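Local coordinates for uncharacterized protein MG376 homolog (Mycoplasma pneumoniae, PDB 2HQL) that probably binds single-stranded DNA through its OB fold, as a small protein whose assembly holds two copies of the chain, at residues E59-K62 against H63-Y67; M36-G40 against E41-T45; T78-R82 against K83-W87. One frame throughout, in Å; residues are numbered along the deposited sequence.

How the interactions relate
All three contacts are local and lie in one OB fold. Interaction 1 is the partly buried one. It sits at the end of helix 54-64, which links strand 42-53 to strand 69-81, and its inner side chains reach the strands of the sheet. Interactions 2 and 3 are surface contacts at the tips of two hairpins, about 27 Å apart between centres. Their strands 42-53 and 86-96 are neighbours in the sheet, and both hairpins touch the second subunit. Chemistry follows place: helix-end carbonyl bonds in interaction 1, a tight glycine turn with an apolar cluster in interaction 2, and a longer loop with a leucine over a tryptophan face in interaction 3.

Interaction 1: E59-K62 against H63-Y67; sequences ELEK and HTKKY
His63 N gives a nearly straight hydrogen bond to Glu59 O (2.7 Å, N-H...O angle 173°), the regular i to i+4 bond of an alpha helix. This is the C-terminal end of helix 54-64 of the OB fold. One residue on, Thr64 OG1 makes a weak bond to Leu60 O at 3.1 Å, so the hydroxyl adds to the carbonyl grip of the backbone. Lys65 N then splits weakly between Glu61 O (3.0 Å) and Lys62 O (2.8 Å). That sharing marks the end: Lys65 is the first residue to leave helical angles.

The inner face fits against the sheet. Leu60 packs on Phe29, Val31, Ile70, Ile93 and Ile96, and His63 touches Ile17, Ile70 and Ile96. Glu61 OE2 is hydrogen-bonded to Trp22 NE1. Lys65 NZ stays 4.3 Å from that same OE2, too far for a salt bridge but probably a mild attraction.

Beyond the helix, Tyr67 N still bonds His63 O at 2.9 Å. With chi1 at 175°, the imidazole of His63 turns away from its own N and takes the edge of the Tyr67 ring, whose CD2 lies 3.2 Å above the His63 plane, over its centre.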
ATOM      1  N   GLU A  59      17.794   6.887  10.996  1.00 24.78           N
ATOM      2  CA  GLU A  59      18.223   5.511  10.771  1.00 25.26           C
ATOM      3  C   GLU A  59      18.073   5.266   9.271  1.00 25.13           C
ATOM      4  O   GLU A  59      18.936   4.671   8.622  1.00 24.45           O
ATOM      5  CB  GLU A  59      17.312   4.529  11.499  1.00 25.64           C
ATOM      6  CG  GLU A  59      17.355   4.584  13.006  1.00 30.62           C
ATOM      7  CD  GLU A  59      16.342   3.643  13.635  1.00 33.05           C
ATOM      8  OE1 GLU A  59      16.355   2.438  13.280  1.00 35.25           O
ATOM      9  OE2 GLU A  59      15.533   4.104  14.478  1.00 34.07           O
ATOM     10  N   LEU A  60      16.953   5.742   8.733  1.00 25.52           N
ATOM     11  CA  LEU A  60      16.640   5.592   7.320  1.00 25.55           C
ATOM     12  C   LEU A  60      17.719   6.236   6.447  1.00 25.99           C
ATOM     13  O   LEU A  60      18.246   5.607   5.519  1.00 26.42           O
ATOM     14  CB  LEU A  60      15.258   6.207   7.036  1.00 26.03           C
ATOM     15  CG  LEU A  60      14.611   6.008   5.657  1.00 25.89           C
ATOM     16  CD1 LEU A  60      14.711   4.537   5.243  1.00 24.94           C
ATOM     17  CD2 LEU A  60      13.145   6.468   5.706  1.00 24.04           C
ATOM     18  N   GLU A  61      18.055   7.487   6.751  1.00 26.03           N
ATOM     19  CA  GLU A  61      19.075   8.209   5.996  1.00 25.19           C
ATOM     20  C   GLU A  61      20.428   7.497   6.068  1.00 24.99           C
ATOM     21  O   GLU A  61      21.195   7.512   5.107  1.00 24.45           O
ATOM     22  CB  GLU A  61      19.191   9.635   6.527  1.00 25.25           C
ATOM     23  CG  GLU A  61      20.371  10.395   5.979  1.00 28.37           C
ATOM     24  CD  GLU A  61      20.443  11.803   6.511  1.00 28.84           C
ATOM     25  OE1 GLU A  61      20.385  11.981   7.748  1.00 29.85           O
ATOM     26  OE2 GLU A  61      20.556  12.729   5.688  1.00 30.33           O
ATOM     27  N   LYS A  62      20.715   6.874   7.209  1.00 25.00           N
ATOM     28  CA  LYS A  62      21.960   6.141   7.385  1.00 26.25           C
ATOM     29  C   LYS A  62      21.913   4.822   6.607  1.00 26.19           C
ATOM     30  O   LYS A  62      22.837   4.503   5.857  1.00 25.89           O
ATOM     31  CB  LYS A  62      22.209   5.888   8.875  1.00 26.73           C
ATOM     32  CG  LYS A  62      22.540   7.168   9.633  1.00 28.58           C
ATOM     33  CD  LYS A  62      22.738   6.946  11.129  1.00 28.19           C
ATOM     34  CE  LYS A  62      23.278   8.212  11.781  1.00 25.26           C
ATOM     35  NZ  LYS A  62      23.304   8.128  13.259  1.00 25.88           N
ATOM     36  N   HIS A  63      20.837   4.060   6.787  1.00 25.86           N
ATOM     37  CA  HIS A  63      20.668   2.800   6.071  1.00 25.31           C
ATOM     38  C   HIS A  63      20.726   3.133   4.591  1.00 24.66           C
ATOM     39  O   HIS A  63      21.092   2.304   3.767  1.00 26.82           O
ATOM     40  CB  HIS A  63      19.311   2.177   6.400  1.00 24.89           C
ATOM     41  CG  HIS A  63      19.003   0.934   5.619  1.00 23.06           C
ATOM     42  ND1 HIS A  63      19.035   0.894   4.247  1.00 23.26           N
ATOM     43  CD2 HIS A  63      18.649  -0.308   6.029  1.00 23.18           C
ATOM     44  CE1 HIS A  63      18.713  -0.323   3.837  1.00 23.15           C
ATOM     45  NE2 HIS A  63      18.475  -1.069   4.898  1.00 22.81           N
ATOM     46  N   THR A  64      20.358   4.366   4.269  1.00 24.23           N
ATOM     47  CA  THR A  64      20.376   4.839   2.895  1.00 24.75           C
ATOM     48  C   THR A  64      21.809   5.077   2.397  1.00 26.28           C
ATOM     49  O   THR A  64      22.143   4.782   1.250  1.00 26.82           O
ATOM     50  CB  THR A  64      19.542   6.138   2.784  1.00 24.31           C
ATOM     51  OG1 THR A  64      18.189   5.801   2.442  1.00 23.87           O
ATOM     52  CG2 THR A  64      20.131   7.090   1.767  1.00 21.41           C
ATOM     53  N   LYS A  65      22.667   5.607   3.254  1.00 27.90           N
ATOM     54  CA  LYS A  65      24.033   5.860   2.830  1.00 29.08           C
ATOM     55  C   LYS A  65      24.923   4.654   3.074  1.00 30.12           C
ATOM     56  O   LYS A  65      26.146   4.776   3.098  1.00 31.52           O
ATOM     57  CB  LYS A  65      24.590   7.100   3.540  1.00 28.14           C
ATOM     58  CG  LYS A  65      23.935   8.383   3.070  1.00 27.14           C
ATOM     59  CD  LYS A  65      24.543   9.606   3.709  1.00 32.15           C
ATOM     60  CE  LYS A  65      23.842  10.880   3.229  1.00 34.91           C
ATOM     61  NZ  LYS A  65      24.417  12.144   3.799  1.00 36.16           N
ATOM     62  N   LYS A  66      24.304   3.482   3.217  1.00 30.09           N
ATOM     63  CA  LYS A  66      25.043   2.246   3.478  1.00 29.05           C
ATOM     64  C   LYS A  66      24.594   1.042   2.640  1.00 29.00           C
ATOM     65  O   LYS A  66      25.419   0.208   2.259  1.00 27.96           O
ATOM     66  CB  LYS A  66      24.931   1.906   4.961  1.00 29.01           C
ATOM     67  CG  LYS A  66      25.742   0.721   5.415  1.00 28.01           C
ATOM     68  CD  LYS A  66      25.517   0.523   6.890  1.00 28.38           C
ATOM     69  CE  LYS A  66      26.169  -0.730   7.393  1.00 28.77           C
ATOM     70  NZ  LYS A  66      25.850  -0.915   8.836  1.00 29.91           N
ATOM     71  N   TYR A  67      23.295   0.960   2.354  1.00 28.73           N
ATOM     72  CA  TYR A  67      22.737  -0.146   1.574  1.00 28.51           C
ATOM     73  C   TYR A  67      21.984   0.349   0.347  1.00 28.51           C
ATOM     74  O   TYR A  67      21.578   1.505   0.290  1.00 29.28           O
ATOM     75  CB  TYR A  67      21.763  -0.952   2.425  1.00 27.68           C
ATOM     76  CG  TYR A  67      22.330  -1.476   3.719  1.00 26.86           C
ATOM     77  CD1 TYR A  67      23.295  -2.477   3.729  1.00 24.93           C
ATOM     78  CD2 TYR A  67      21.846  -1.016   4.944  1.00 28.02           C
ATOM     79  CE1 TYR A  67      23.752  -3.013   4.922  1.00 25.84           C
ATOM     80  CE2 TYR A  67      22.297  -1.551   6.142  1.00 26.77           C
ATOM     81  CZ  TYR A  67      23.244  -2.548   6.120  1.00 26.31           C
ATOM     82  OH  TYR A  67      23.662  -3.107   7.301  1.00 30.89           O
TER

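Interaction 2: M36-G40 against E41-T45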
ATOM      1  N   MET A  36      10.884  -4.790  -8.580  1.00 20.40           N
ATOM      2  CA  MET A  36      10.692  -5.348  -9.922  1.00 21.40           C
ATOM      3  C   MET A  36       9.302  -5.948 -10.133  1.00 21.49           C
ATOM      4  O   MET A  36       8.727  -6.574  -9.243  1.00 22.14           O
ATOM      5  CB  MET A  36      11.775  -6.384 -10.229  1.00 23.88           C
ATOM      6  CG  MET A  36      13.199  -5.820 -10.131  1.00 24.44           C
ATOM      7  SD  MET A  36      13.379  -4.197 -10.939  1.00 26.40           S
ATOM      8  CE  MET A  36      13.167  -4.628 -12.672  1.00 24.87           C
ATOM      9  N   ARG A  37       8.781  -5.743 -11.339  1.00 22.37           N
ATOM     10  CA  ARG A  37       7.452  -6.180 -11.733  1.00 21.88           C
ATOM     11  C   ARG A  37       7.536  -6.814 -13.125  1.00 23.14           C
ATOM     12  O   ARG A  37       8.430  -6.504 -13.911  1.00 22.88           O
ATOM     13  CB  ARG A  37       6.530  -4.947 -11.782  1.00 21.77           C
ATOM     14  CG  ARG A  37       5.066  -5.167 -12.165  1.00 20.63           C
ATOM     15  CD  ARG A  37       4.271  -5.826 -11.045  1.00 22.67           C
ATOM     16  NE  ARG A  37       2.834  -5.697 -11.257  1.00 25.59           N
ATOM     17  CZ  ARG A  37       2.166  -4.551 -11.142  1.00 29.95           C
ATOM     18  NH1 ARG A  37       2.809  -3.441 -10.807  1.00 31.46           N
ATOM     19  NH2 ARG A  37       0.860  -4.501 -11.398  1.00 32.02           N
ATOM     20  N   PHE A  38       6.611  -7.721 -13.412  1.00 22.85           N
ATOM     21  CA  PHE A  38       6.532  -8.368 -14.716  1.00 21.59           C
ATOM     22  C   PHE A  38       5.224  -7.938 -15.349  1.00 21.72           C
ATOM     23  O   PHE A  38       4.328  -7.442 -14.675  1.00 23.37           O
ATOM     24  CB  PHE A  38       6.534  -9.904 -14.583  1.00 19.66           C
ATOM     25  CG  PHE A  38       7.909 -10.509 -14.569  1.00 17.10           C
ATOM     26  CD1 PHE A  38       8.651 -10.611 -15.747  1.00 16.13           C
ATOM     27  CD2 PHE A  38       8.490 -10.907 -13.370  1.00 16.87           C
ATOM     28  CE1 PHE A  38       9.960 -11.097 -15.729  1.00 16.21           C
ATOM     29  CE2 PHE A  38       9.799 -11.393 -13.332  1.00 17.84           C
ATOM     30  CZ  PHE A  38      10.540 -11.490 -14.519  1.00 17.05           C
ATOM     31  N   PHE A  39       5.150  -8.101 -16.657  1.00 22.55           N
ATOM     32  CA  PHE A  39       3.945  -7.837 -17.423  1.00 24.21           C
ATOM     33  C   PHE A  39       4.101  -8.761 -18.609  1.00 24.71           C
ATOM     34  O   PHE A  39       4.645  -8.366 -19.633  1.00 25.60           O
ATOM     35  CB  PHE A  39       3.865  -6.404 -17.923  1.00 25.49           C
ATOM     36  CG  PHE A  39       2.649  -6.151 -18.795  1.00 27.20           C
ATOM     37  CD1 PHE A  39       1.407  -5.900 -18.221  1.00 26.60           C
ATOM     38  CD2 PHE A  39       2.733  -6.253 -20.186  1.00 27.42           C
ATOM     39  CE1 PHE A  39       0.263  -5.757 -19.015  1.00 27.42           C
ATOM     40  CE2 PHE A  39       1.598  -6.114 -20.995  1.00 26.51           C
ATOM     41  CZ  PHE A  39       0.359  -5.867 -20.410  1.00 26.32           C
ATOM     42  N   GLY A  40       3.616  -9.988 -18.470  1.00 26.36           N
ATOM     43  CA  GLY A  40       3.809 -10.965 -19.520  1.00 25.73           C
ATOM     44  C   GLY A  40       5.262 -11.386 -19.411  1.00 26.82           C
ATOM     45  O   GLY A  40       5.700 -11.887 -18.376  1.00 26.32           O
ATOM     46  N   GLU A  41       6.024 -11.141 -20.468  1.00 26.32           N
ATOM     47  CA  GLU A  41       7.437 -11.514 -20.487  1.00 26.18           C
ATOM     48  C   GLU A  41       8.345 -10.311 -20.250  1.00 23.77           C
ATOM     49  O   GLU A  41       9.564 -10.448 -20.171  1.00 24.45           O
ATOM     50  CB  GLU A  41       7.794 -12.117 -21.835  1.00 28.40           C
ATOM     51  CG  GLU A  41       7.714 -11.106 -22.957  1.00 30.55           C
ATOM     52  CD  GLU A  41       7.766 -11.754 -24.322  1.00 31.20           C
ATOM     53  OE1 GLU A  41       8.700 -12.553 -24.567  1.00 29.18           O
ATOM     54  OE2 GLU A  41       6.872 -11.452 -25.143  1.00 30.55           O
ATOM     55  N   ARG A  42       7.751  -9.131 -20.146  1.00 21.22           N
ATOM     56  CA  ARG A  42       8.518  -7.911 -19.941  1.00 18.95           C
ATOM     57  C   ARG A  42       8.835  -7.681 -18.474  1.00 18.15           C
ATOM     58  O   ARG A  42       7.970  -7.812 -17.616  1.00 18.80           O
ATOM     59  CB  ARG A  42       7.742  -6.722 -20.501  1.00 17.45           C
ATOM     60  CG  ARG A  42       7.508  -6.817 -21.998  1.00 15.20           C
ATOM     61  CD  ARG A  42       8.836  -6.762 -22.767  1.00 17.07           C
ATOM     62  NE  ARG A  42       9.694  -5.688 -22.258  1.00 17.81           N
ATOM     63  CZ  ARG A  42      10.528  -4.953 -22.995  1.00 14.92           C
ATOM     64  NH1 ARG A  42      10.633  -5.156 -24.296  1.00 16.10           N
ATOM     65  NH2 ARG A  42      11.258  -4.003 -22.424  1.00 14.23           N
ATOM     66  N   LEU A  43      10.091  -7.360 -18.187  1.00 18.58           N
ATOM     67  CA  LEU A  43      10.521  -7.096 -16.820  1.00 20.22           C
ATOM     68  C   LEU A  43      10.475  -5.580 -16.714  1.00 22.62           C
ATOM     69  O   LEU A  43      11.136  -4.865 -17.476  1.00 21.22           O
ATOM     70  CB  LEU A  43      11.949  -7.591 -16.568  1.00 19.65           C
ATOM     71  CG  LEU A  43      12.305  -8.136 -15.172  1.00 21.01           C
ATOM     72  CD1 LEU A  43      13.744  -7.764 -14.879  1.00 18.34           C
ATOM     73  CD2 LEU A  43      11.395  -7.581 -14.070  1.00 19.80           C
ATOM     74  N   PHE A  44       9.692  -5.108 -15.752  1.00 24.16           N
ATOM     75  CA  PHE A  44       9.479  -3.692 -15.551  1.00 27.51           C
ATOM     76  C   PHE A  44       9.785  -3.262 -14.102  1.00 27.00           C
ATOM     77  O   PHE A  44      10.575  -3.895 -13.416  1.00 27.09           O
ATOM     78  CB  PHE A  44       8.027  -3.378 -15.935  1.00 31.17           C
ATOM     79  CG  PHE A  44       7.760  -1.934 -16.119  1.00 37.11           C
ATOM     80  CD1 PHE A  44       8.137  -1.286 -17.291  1.00 39.89           C
ATOM     81  CD2 PHE A  44       7.196  -1.191 -15.088  1.00 40.76           C
ATOM     82  CE1 PHE A  44       7.959   0.096 -17.430  1.00 42.44           C
ATOM     83  CE2 PHE A  44       7.017   0.181 -15.210  1.00 42.11           C
ATOM     84  CZ  PHE A  44       7.398   0.831 -16.385  1.00 42.71           C
ATOM     85  N   THR A  45       9.141  -2.203 -13.629  1.00 26.75           N
ATOM     86  CA  THR A  45       9.403  -1.710 -12.290  1.00 26.37           C
ATOM     87  C   THR A  45       8.208  -1.033 -11.609  1.00 24.71           C
ATOM     88  O   THR A  45       7.330  -0.483 -12.269  1.00 24.70           O
ATOM     89  CB  THR A  45      10.587  -0.724 -12.350  1.00 27.23           C
ATOM     90  OG1 THR A  45      10.692  -0.007 -11.120  1.00 30.15           O
ATOM     91  CG2 THR A  45      10.388   0.271 -13.490  1.00 29.76           C
TER
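Met36 to Phe39 and Arg42 to Thr45 pair antiparallel, their short segment axes turned 139° apart, and a type II' turn from Phe39 to Arg42 closes the hairpin. This is the tip of the hairpin of strands 28-39 and 42-53 in the OB fold. Gly40 has positive phi, as the second residue of such a turn does. Phe39 and Arg42 bond both ways, with Phe39 N to Arg42 O at 3.0 Å in the carbonyl plane. The return bond, from Arg42 N to Phe39 O, is 3.2 Å, and its donor stands well above the carbonyl plane. Further in, Phe44 N meets Arg37 O at 2.6 Å.

Side chains alternate between two faces. On one, Leu43 lies between Met36 and Phe38. Its CD2 sits over the Phe38 ring, 4.1 Å from the centroid and 12° off the normal, a CH-pi contact. Phe38 CG lies roughly anti to the carbonyl carbon, which turns the ring toward Leu43. From the other side, Met36 meets Leu43 at about a right angle, its CB 4.0 Å from Leu43 CD2.

The opposite face carries Arg37, Phe39, Arg42 and Phe44; of these, Arg37 and Phe44 meet the second subunit. Arg37 NH1 forms a salt bridge with Asp46 OD2 of its own chain and a hydrogen bond to Thr78 O of the second subunit, so the guanidinium ties the hairpin to the partner chain. The Phe44 ring meets Trp87 of that subunit with the planes about 20° apart. Toward the turn on this face, Arg42 CB rests 3.6 Å from Phe39 O.

Interaction 3: T78-R82 against K83-W87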
ATOM      1  N   THR A  78      -2.068   7.793   2.652  1.00 14.63           N
ATOM      2  CA  THR A  78      -2.323   8.468   1.395  1.00 17.39           C
ATOM      3  C   THR A  78      -2.499   9.957   1.654  1.00 18.34           C
ATOM      4  O   THR A  78      -2.726  10.374   2.788  1.00 19.75           O
ATOM      5  CB  THR A  78      -3.630   7.986   0.704  1.00 18.22           C
ATOM      6  OG1 THR A  78      -4.756   8.388   1.492  1.00 19.14           O
ATOM      7  CG2 THR A  78      -3.639   6.475   0.521  1.00 18.69           C
ATOM      8  N   TYR A  79      -2.375  10.754   0.594  1.00 18.51           N
ATOM      9  CA  TYR A  79      -2.603  12.195   0.668  1.00 18.54           C
ATOM     10  C   TYR A  79      -3.272  12.547  -0.653  1.00 17.67           C
ATOM     11  O   TYR A  79      -3.197  11.777  -1.610  1.00 16.02           O
ATOM     12  CB  TYR A  79      -1.302  12.998   0.869  1.00 16.43           C
ATOM     13  CG  TYR A  79      -0.343  13.018  -0.301  1.00 17.52           C
ATOM     14  CD1 TYR A  79       0.610  12.019  -0.465  1.00 17.99           C
ATOM     15  CD2 TYR A  79      -0.367  14.062  -1.231  1.00 18.04           C
ATOM     16  CE1 TYR A  79       1.517  12.062  -1.521  1.00 16.78           C
ATOM     17  CE2 TYR A  79       0.540  14.112  -2.291  1.00 15.59           C
ATOM     18  CZ  TYR A  79       1.477  13.110  -2.426  1.00 15.61           C
ATOM     19  OH  TYR A  79       2.386  13.150  -3.463  1.00 18.84           O
ATOM     20  N   LEU A  80      -3.941  13.689  -0.709  1.00 18.28           N
ATOM     21  CA  LEU A  80      -4.617  14.081  -1.933  1.00 19.75           C
ATOM     22  C   LEU A  80      -3.810  14.885  -2.945  1.00 23.44           C
ATOM     23  O   LEU A  80      -3.112  15.841  -2.611  1.00 25.18           O
ATOM     24  CB  LEU A  80      -5.880  14.867  -1.606  1.00 17.17           C
ATOM     25  CG  LEU A  80      -6.661  15.406  -2.805  1.00 14.36           C
ATOM     26  CD1 LEU A  80      -7.359  14.257  -3.526  1.00 11.58           C
ATOM     27  CD2 LEU A  80      -7.666  16.441  -2.315  1.00 14.11           C
ATOM     28  N   GLU A  81      -3.927  14.472  -4.200  1.00 27.63           N
ATOM     29  CA  GLU A  81      -3.300  15.151  -5.317  1.00 31.10           C
ATOM     30  C   GLU A  81      -4.482  16.017  -5.783  1.00 31.96           C
ATOM     31  O   GLU A  81      -5.261  15.613  -6.645  1.00 31.83           O
ATOM     32  CB  GLU A  81      -2.922  14.130  -6.389  1.00 33.90           C
ATOM     33  CG  GLU A  81      -2.188  14.716  -7.570  1.00 39.92           C
ATOM     34  CD  GLU A  81      -0.723  14.965  -7.266  1.00 43.85           C
ATOM     35  OE1 GLU A  81      -0.377  15.077  -6.067  1.00 45.49           O
ATOM     36  OE2 GLU A  81       0.084  15.055  -8.220  1.00 46.55           O
ATOM     37  N   ARG A  82      -4.628  17.191  -5.179  1.00 33.64           N
ATOM     38  CA  ARG A  82      -5.742  18.092  -5.485  1.00 35.84           C
ATOM     39  C   ARG A  82      -6.046  18.334  -6.954  1.00 37.35           C
ATOM     40  O   ARG A  82      -7.152  18.754  -7.291  1.00 37.19           O
ATOM     41  CB  ARG A  82      -5.538  19.446  -4.811  1.00 35.11           C
ATOM     42  CG  ARG A  82      -5.266  19.391  -3.322  1.00 36.25           C
ATOM     43  CD  ARG A  82      -5.374  20.792  -2.770  1.00 37.69           C
ATOM     44  NE  ARG A  82      -4.691  20.980  -1.496  1.00 39.23           N
ATOM     45  CZ  ARG A  82      -4.652  22.147  -0.859  1.00 38.42           C
ATOM     46  NH1 ARG A  82      -5.261  23.204  -1.386  1.00 35.97           N
ATOM     47  NH2 ARG A  82      -4.000  22.258   0.288  1.00 39.92           N
ATOM     48  N   LYS A  83      -5.067  18.110  -7.825  1.00 39.40           N
ATOM     49  CA  LYS A  83      -5.292  18.305  -9.255  1.00 41.13           C
ATOM     50  C   LYS A  83      -6.052  17.097  -9.784  1.00 40.71           C
ATOM     51  O   LYS A  83      -7.283  17.075  -9.792  1.00 42.24           O
ATOM     52  CB  LYS A  83      -3.962  18.448 -10.008  1.00 42.41           C
ATOM     53  CG  LYS A  83      -3.102  19.608  -9.538  1.00 44.74           C
ATOM     54  CD  LYS A  83      -3.833  20.940  -9.672  1.00 46.97           C
ATOM     55  CE  LYS A  83      -2.961  22.107  -9.213  1.00 48.36           C
ATOM     56  NZ  LYS A  83      -2.510  21.961  -7.802  1.00 49.46           N
ATOM     57  N   SER A  84      -5.306  16.084 -10.207  1.00 40.02           N
ATOM     58  CA  SER A  84      -5.890  14.859 -10.727  1.00 37.89           C
ATOM     59  C   SER A  84      -6.881  14.268  -9.731  1.00 37.79           C
ATOM     60  O   SER A  84      -7.540  13.277 -10.026  1.00 38.64           O
ATOM     61  CB  SER A  84      -4.787  13.844 -11.019  1.00 36.52           C
ATOM     62  OG  SER A  84      -4.016  13.597  -9.860  1.00 35.39           O
ATOM     63  N   GLU A  85      -6.994  14.882  -8.557  1.00 36.20           N
ATOM     64  CA  GLU A  85      -7.905  14.391  -7.534  1.00 35.90           C
ATOM     65  C   GLU A  85      -7.622  12.927  -7.199  1.00 34.86           C
ATOM     66  O   GLU A  85      -8.517  12.189  -6.769  1.00 35.10           O
ATOM     67  CB  GLU A  85      -9.358  14.542  -7.991  1.00 37.76           C
ATOM     68  CG  GLU A  85     -10.040  15.822  -7.522  1.00 40.36           C
ATOM     69  CD  GLU A  85     -10.124  15.925  -6.000  1.00 41.80           C
ATOM     70  OE1 GLU A  85     -10.532  14.932  -5.354  1.00 41.19           O
ATOM     71  OE2 GLU A  85      -9.795  17.005  -5.449  1.00 43.26           O
ATOM     72  N   ILE A  86      -6.380  12.507  -7.416  1.00 31.38           N
ATOM     73  CA  ILE A  86      -5.971  11.144  -7.106  1.00 28.04           C
ATOM     74  C   ILE A  86      -5.361  11.144  -5.707  1.00 25.44           C
ATOM     75  O   ILE A  86      -4.595  12.049  -5.359  1.00 22.28           O
ATOM     76  CB  ILE A  86      -4.906  10.618  -8.117  1.00 28.78           C
ATOM     77  CG1 ILE A  86      -5.519  10.505  -9.514  1.00 28.47           C
ATOM     78  CG2 ILE A  86      -4.400   9.246  -7.684  1.00 27.48           C
ATOM     79  CD1 ILE A  86      -4.553  10.000 -10.572  1.00 31.41           C
ATOM     80  N   TRP A  87      -5.722  10.146  -4.904  1.00 22.23           N
ATOM     81  CA  TRP A  87      -5.176  10.017  -3.563  1.00 21.37           C
ATOM     82  C   TRP A  87      -3.920   9.182  -3.699  1.00 20.30           C
ATOM     83  O   TRP A  87      -3.989   7.979  -3.930  1.00 23.18           O
ATOM     84  CB  TRP A  87      -6.170   9.329  -2.633  1.00 19.93           C
ATOM     85  CG  TRP A  87      -7.348  10.168  -2.351  1.00 21.46           C
ATOM     86  CD1 TRP A  87      -8.360  10.474  -3.210  1.00 22.14           C
ATOM     87  CD2 TRP A  87      -7.605  10.895  -1.150  1.00 22.00           C
ATOM     88  NE1 TRP A  87      -9.234  11.351  -2.617  1.00 22.00           N
ATOM     89  CE2 TRP A  87      -8.792  11.627  -1.350  1.00 23.06           C
ATOM     90  CE3 TRP A  87      -6.945  11.001   0.079  1.00 21.75           C
ATOM     91  CZ2 TRP A  87      -9.331  12.455  -0.369  1.00 23.65           C
ATOM     92  CZ3 TRP A  87      -7.480  11.821   1.050  1.00 22.73           C
ATOM     93  CH2 TRP A  87      -8.660  12.537   0.824  1.00 24.02           C
TER
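Trp87 stands opposite Leu80 as an antiparallel non-hydrogen-bonded pair near the tip of the hairpin of strands 69-81 and 86-96 in the OB fold. At its base, Trp87 CA makes a CA-H...O contact with Tyr79 O at 3.3 Å, and CB lies near the same oxygen. CG is anti to the carbonyl carbon (chi1 -69°), which turns the indole toward strand 69-81, where it crosses Leu80 at a slant. The pyrrole side then takes the methyl of Leu80. CD1 of the indole is near Leu80 CD1, and NE1 is 3.6 Å from it. Next round the ring, Trp87 CE2 lies 3.7 Å from Leu80 CD1, and CZ2 is near it too. This methyl sits over the face of the five-membered ring, 18° off its normal, so the meeting is a CH-pi contact. On the benzo side, Trp87 CE3 has Thr78 OG1 at 3.7 Å, near the ring plane and at its edge.

Leu80 is shared. Glu85 crosses it obliquely, with OE1 3.7 Å from Leu80 CD1 and OE2 3.8 Å from Leu80 CD2. The Glu85 backbone is in the left-handed helical region, which helps the loop turn back into strand 86-96. Nearby, Glu81 N bonds Ile86 O at 2.8 Å, though that oxygen is less surely placed. Ile86 N returns only a weak bond to Glu81 O, so the backbone pairing is loose here.

The hairpin also faces the second subunit. Thr78 OG1 is hydrogen-bonded to Asp46 of that chain, Trp87 meets Tyr47 of that chain, and Ile86 packs on its counterpart there. Within its own chain, strand 86-96 runs between strands 69-81 and 42-53, and the tip lies on the other side of the chain's centre from the end of helix 54-64.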